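PDB 3ZED: RNA-directed RNA polymerase from Infectious pancreatic necrosis virus, which probably replicates and transcribes the viral RNA genome as an RNA-dependent RNA polymerase, found both free and covalently attached to the genomic RNA. Local coordinates for residues G118-A122 with Q158-G162; I207-K211 with R425-N429. One frame throughout, in Å; residues are numbered along the deposited sequence.

Contact 1 of 2, residues G118-A122 with Q158-G162; sequences GTFGA and QYGSG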
loop_
_atom_site.group_PDB
_atom_site.type_symbol
_atom_site.label_atom_id
_atom_site.label_comp_id
_atom_site.label_asym_id
_atom_site.label_seq_id
_atom_site.Cartn_x
_atom_site.Cartn_y
_atom_site.Cartn_z
ATOM N N GLY B 118 19.539 21.467 8.318
ATOM C CA GLY B 118 19.854 21.003 9.667
ATOM C C GLY B 118 20.067 19.510 9.839
ATOM O O GLY B 118 20.578 18.831 8.938
ATOM N N THR B 119 19.692 18.994 11.028
ATOM C CA THR B 119 19.839 17.582 11.426
ATOM C C THR B 119 18.903 16.675 10.633
ATOM O O THR B 119 19.228 15.505 10.431
ATOM C CB THR B 119 19.613 17.396 12.933
ATOM O OG1 THR B 119 18.316 17.883 13.282
ATOM C CG2 THR B 119 20.680 18.071 13.774
ATOM N N PHE B 120 17.739 17.191 10.213
ATOM C CA PHE B 120 16.807 16.429 9.397
ATOM C C PHE B 120 17.392 16.284 7.989
ATOM O O PHE B 120 17.700 17.292 7.335
ATOM C CB PHE B 120 15.407 17.077 9.358
ATOM C CG PHE B 120 14.424 16.305 8.506
ATOM C CD1 PHE B 120 13.775 15.179 9.009
ATOM C CD2 PHE B 120 14.175 16.682 7.192
ATOM C CE1 PHE B 120 12.884 14.449 8.213
ATOM C CE2 PHE B 120 13.279 15.955 6.395
ATOM C CZ PHE B 120 12.640 14.841 6.908
ATOM N N GLY B 121 17.566 15.027 7.569
ATOM C CA GLY B 121 18.123 14.658 6.274
ATOM C C GLY B 121 19.632 14.730 6.245
ATOM O O GLY B 121 20.236 14.718 5.167
ATOM N N ALA B 122 20.261 14.833 7.429
ATOM C CA ALA B 122 21.711 14.899 7.538
ATOM C C ALA B 122 22.338 13.537 7.182
ATOM O O ALA B 122 21.869 12.519 7.666
ATOM C CB ALA B 122 22.122 15.330 8.936
ATOM N N GLN B 158 19.763 12.723 -1.195
ATOM C CA GLN B 158 19.291 13.547 -0.110
ATOM C C GLN B 158 18.013 12.958 0.458
ATOM O O GLN B 158 17.031 12.805 -0.268
ATOM C CB GLN B 158 19.062 15.007 -0.560
ATOM C CG GLN B 158 18.568 15.929 0.565
ATOM C CD GLN B 158 19.553 16.011 1.704
ATOM O OE1 GLN B 158 20.669 16.501 1.539
ATOM N NE2 GLN B 158 19.180 15.491 2.870
ATOM N N TYR B 159 18.020 12.628 1.754
ATOM C CA TYR B 159 16.787 12.213 2.399
ATOM C C TYR B 159 16.016 13.476 2.758
ATOM O O TYR B 159 16.606 14.445 3.258
ATOM C CB TYR B 159 17.004 11.311 3.627
ATOM C CG TYR B 159 15.691 10.938 4.283
ATOM C CD1 TYR B 159 14.870 9.956 3.736
ATOM C CD2 TYR B 159 15.212 11.648 5.383
ATOM C CE1 TYR B 159 13.625 9.659 4.290
ATOM C CE2 TYR B 159 13.956 11.376 5.930
ATOM C CZ TYR B 159 13.173 10.369 5.391
ATOM O OH TYR B 159 11.957 10.057 5.958
ATOM N N GLY B 160 14.723 13.468 2.477
ATOM C CA GLY B 160 13.877 14.614 2.755
ATOM C C GLY B 160 12.540 14.565 2.057
ATOM O O GLY B 160 12.228 13.587 1.379
ATOM N N SER B 161 11.758 15.650 2.191
ATOM C CA SER B 161 10.404 15.763 1.660
ATOM C C SER B 161 10.344 16.638 0.374
ATOM O O SER B 161 9.306 17.231 0.065
ATOM C CB SER B 161 9.467 16.291 2.743
ATOM O OG SER B 161 9.993 17.451 3.369
ATOM N N GLY B 162 11.444 16.658 -0.381
ATOM C CA GLY B 162 11.537 17.361 -1.664
ATOM C C GLY B 162 11.159 18.831 -1.682
ATOM O O GLY B 162 11.555 19.594 -0.799
#
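Phe120 and Gly121 are the central residues of a type II beta turn, Thr119 to Ala122, and this turn packs against the end of strand 157-160. The turn is closed by the bond from Ala122 N to Thr119 O. The strand pairs antiparallel with strand 299-310, through Gln158 to Tyr309 and Gly160 to Glu307. Just before the turn, Gly118 O accepts a hydrogen bond from Arg34.

The far part of the Phe120 ring meets Tyr159 and Gly160. Its CG is anti to the backbone N (chi1 180°), which carries the rim of the ring across to the strand. Phe120 CZ lies 3.8 Å from Tyr159 CE2, and Phe120 CE2 lies 3.9 Å from Gly160 CA. The two rings meet obliquely, with planes at 59° and centroids 5.8 Å apart. The hydroxyl of Tyr159 is hydrogen-bonded to Glu594, which fixes the far end of that ring. Ser161, just past the strand, binds Lys111 through both its OG and its backbone.

Gly121 is buried and comes closest to the strand backbone. It has positive phi, as expected at the third position of a type II turn. Gly121 CA sits 3.4 Å from Tyr159 O in a CA-H...O contact.

Gln158 bends at its second torsion and brings its amide back between turn and strand. NE2 donates twice. One bond runs from Gln158 NE2 to Tyr159 O within the strand, at 2.8 Å and almost straight. The other crosses from Gln158 NE2 to Gly121 O at 2.6 Å, is more bent, and approaches 20° out of the carbonyl plane.

Contact 2 of 2, residues I207-K211 with R425-N429; sequences INTPK and RGWTN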
loop_
_atom_site.group_PDB
_atom_site.type_symbol
_atom_site.label_atom_id
_atom_site.label_comp_id
_atom_site.label_asym_id
_atom_site.label_seq_id
_atom_site.Cartn_x
_atom_site.Cartn_y
_atom_site.Cartn_z
ATOM N N ILE B 207 -8.472 -15.046 -1.591
ATOM C CA ILE B 207 -8.981 -14.446 -0.362
ATOM C C ILE B 207 -9.914 -15.402 0.368
ATOM O O ILE B 207 -10.535 -16.273 -0.246
ATOM C CB ILE B 207 -9.685 -13.069 -0.596
ATOM C CG1 ILE B 207 -10.926 -13.185 -1.544
ATOM C CG2 ILE B 207 -8.685 -11.985 -1.022
ATOM C CD1 ILE B 207 -11.904 -11.992 -1.589
ATOM N N ASN B 208 -10.034 -15.206 1.680
ATOM C CA ASN B 208 -11.009 -15.906 2.503
ATOM C C ASN B 208 -12.110 -14.928 2.836
ATOM O O ASN B 208 -11.970 -13.730 2.561
ATOM C CB ASN B 208 -10.366 -16.454 3.779
ATOM C CG ASN B 208 -9.560 -17.681 3.548
ATOM O OD1 ASN B 208 -10.068 -18.693 3.050
ATOM N ND2 ASN B 208 -8.294 -17.624 3.927
ATOM N N THR B 209 -13.195 -15.412 3.453
ATOM C CA THR B 209 -14.257 -14.502 3.861
ATOM C C THR B 209 -13.822 -13.842 5.162
ATOM O O THR B 209 -13.023 -14.467 5.882
ATOM C CB THR B 209 -15.591 -15.267 4.071
ATOM O OG1 THR B 209 -15.467 -16.094 5.230
ATOM C CG2 THR B 209 -16.059 -16.058 2.837
ATOM N N PRO B 210 -14.369 -12.661 5.562
ATOM C CA PRO B 210 -14.078 -12.165 6.922
ATOM C C PRO B 210 -14.554 -13.180 7.967
ATOM O O PRO B 210 -15.416 -14.012 7.656
ATOM C CB PRO B 210 -14.908 -10.878 7.018
ATOM C CG PRO B 210 -15.194 -10.491 5.593
ATOM C CD PRO B 210 -15.324 -11.777 4.858
ATOM N N LYS B 211 -14.011 -13.130 9.193
ATOM C CA LYS B 211 -14.439 -14.012 10.292
ATOM C C LYS B 211 -15.966 -13.956 10.455
ATOM O O LYS B 211 -16.558 -12.906 10.202
ATOM C CB LYS B 211 -13.768 -13.589 11.609
ATOM C CG LYS B 211 -12.280 -13.880 11.680
ATOM C CD LYS B 211 -11.651 -13.236 12.911
ATOM C CE LYS B 211 -10.712 -14.169 13.648
ATOM N NZ LYS B 211 -9.444 -14.429 12.902
ATOM N N ARG B 425 -16.496 -12.695 -3.447
ATOM C CA ARG B 425 -15.674 -13.768 -2.888
ATOM C C ARG B 425 -15.381 -13.605 -1.387
ATOM O O ARG B 425 -15.082 -14.601 -0.731
ATOM C CB ARG B 425 -14.342 -13.903 -3.674
ATOM C CG ARG B 425 -14.415 -14.765 -4.947
ATOM C CD ARG B 425 -15.273 -14.155 -6.048
ATOM N NE ARG B 425 -15.240 -14.978 -7.254
ATOM C CZ ARG B 425 -15.947 -14.754 -8.354
ATOM N NH1 ARG B 425 -16.758 -13.705 -8.431
ATOM N NH2 ARG B 425 -15.848 -15.575 -9.389
ATOM N N GLY B 426 -15.454 -12.383 -0.868
ATOM C CA GLY B 426 -15.175 -12.117 0.540
ATOM C C GLY B 426 -16.443 -11.994 1.362
ATOM O O GLY B 426 -16.762 -12.872 2.169
ATOM N N TRP B 427 -17.200 -10.912 1.111
ATOM C CA TRP B 427 -18.441 -10.534 1.788
ATOM C C TRP B 427 -19.618 -11.397 1.336
ATOM O O TRP B 427 -20.655 -10.886 0.882
ATOM C CB TRP B 427 -18.698 -9.038 1.546
ATOM C CG TRP B 427 -17.677 -8.188 2.251
ATOM C CD1 TRP B 427 -16.615 -7.545 1.690
ATOM C CD2 TRP B 427 -17.568 -7.987 3.667
ATOM N NE1 TRP B 427 -15.881 -6.912 2.662
ATOM C CE2 TRP B 427 -16.438 -7.172 3.886
ATOM C CE3 TRP B 427 -18.332 -8.410 4.776
ATOM C CZ2 TRP B 427 -16.048 -6.765 5.169
ATOM C CZ3 TRP B 427 -17.931 -8.028 6.046
ATOM C CH2 TRP B 427 -16.815 -7.199 6.236
ATOM N N THR B 428 -19.464 -12.717 1.502
ATOM C CA THR B 428 -20.491 -13.685 1.114
ATOM C C THR B 428 -20.646 -14.769 2.192
ATOM O O THR B 428 -19.650 -15.251 2.722
ATOM C CB THR B 428 -20.169 -14.289 -0.288
ATOM O OG1 THR B 428 -21.256 -15.106 -0.714
ATOM C CG2 THR B 428 -18.879 -15.123 -0.307
ATOM N N ASN B 429 -21.890 -15.151 2.505
ATOM C CA ASN B 429 -22.164 -16.239 3.458
ATOM C C ASN B 429 -21.992 -17.581 2.737
ATOM O O ASN B 429 -21.931 -17.604 1.499
ATOM C CB ASN B 429 -23.565 -16.105 4.051
ATOM C CG ASN B 429 -23.741 -14.927 4.973
ATOM O OD1 ASN B 429 -23.005 -14.764 5.959
ATOM N ND2 ASN B 429 -24.757 -14.106 4.712
HETATM O O HOH W 1 -18.685 -15.613 5.522
#
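Pro210 lies over one face of the Trp427 indole. Pro210 CG is 3.6 Å from the centroid of the six-membered ring of Trp427 and only 6° off the ring normal, a CH-pi contact. The proline and indole side chains cross at about a right angle. At the edge of the indole, NE1 is hydrogen-bonded to Val335 O. Pro338 and Val339 of helix 326-340 also touch the tryptophan.

The contact joins the loop after helix 194-204 to the C-terminal part of helix 412-426, within the palm family region. Trp427 is the centre of an inverse gamma turn, whose weak bond runs from Thr428 N to Gly426 O. The same carbonyl oxygen faces the loop. Pro210 CD approaches Gly426 O to 3.2 Å, and Thr209 CA makes a CA-H...O contact with it at 3.4 Å.

Ile207 reaches Arg425 and Gly426 with its CD1, 3.6 Å from Gly426 N and 3.7 Å from Arg425 CB. Arg425 offers only the base of its side chain here. Its guanidinium group turns off to salt bridges with Glu195 and Glu202.

One water links the segments on the Thr209 side. It donates to Thr428 O at 3.0 Å and is weakly bonded to Thr209 OG1.

In the fold
Contact 1 and contact 2 lie on opposite sides of the chain's centre, their centres about 23 and 21 Å from the centre of the chain. The centres of the two contacts are about 44 Å apart, and their nearest atoms about 31 Å, so they do not touch. Along the chain they follow in series: contact 1 closes before contact 2 opens. All four segments belong to the palm part of the polymerase. Contact 1 closes over 35 residues, mostly helical, whereas contact 2 spans 213. Both lie away from the known sites, including the predicted GTP site. Contact 2 still has a bound potassium ion about 12 Å from the side chain of Arg425.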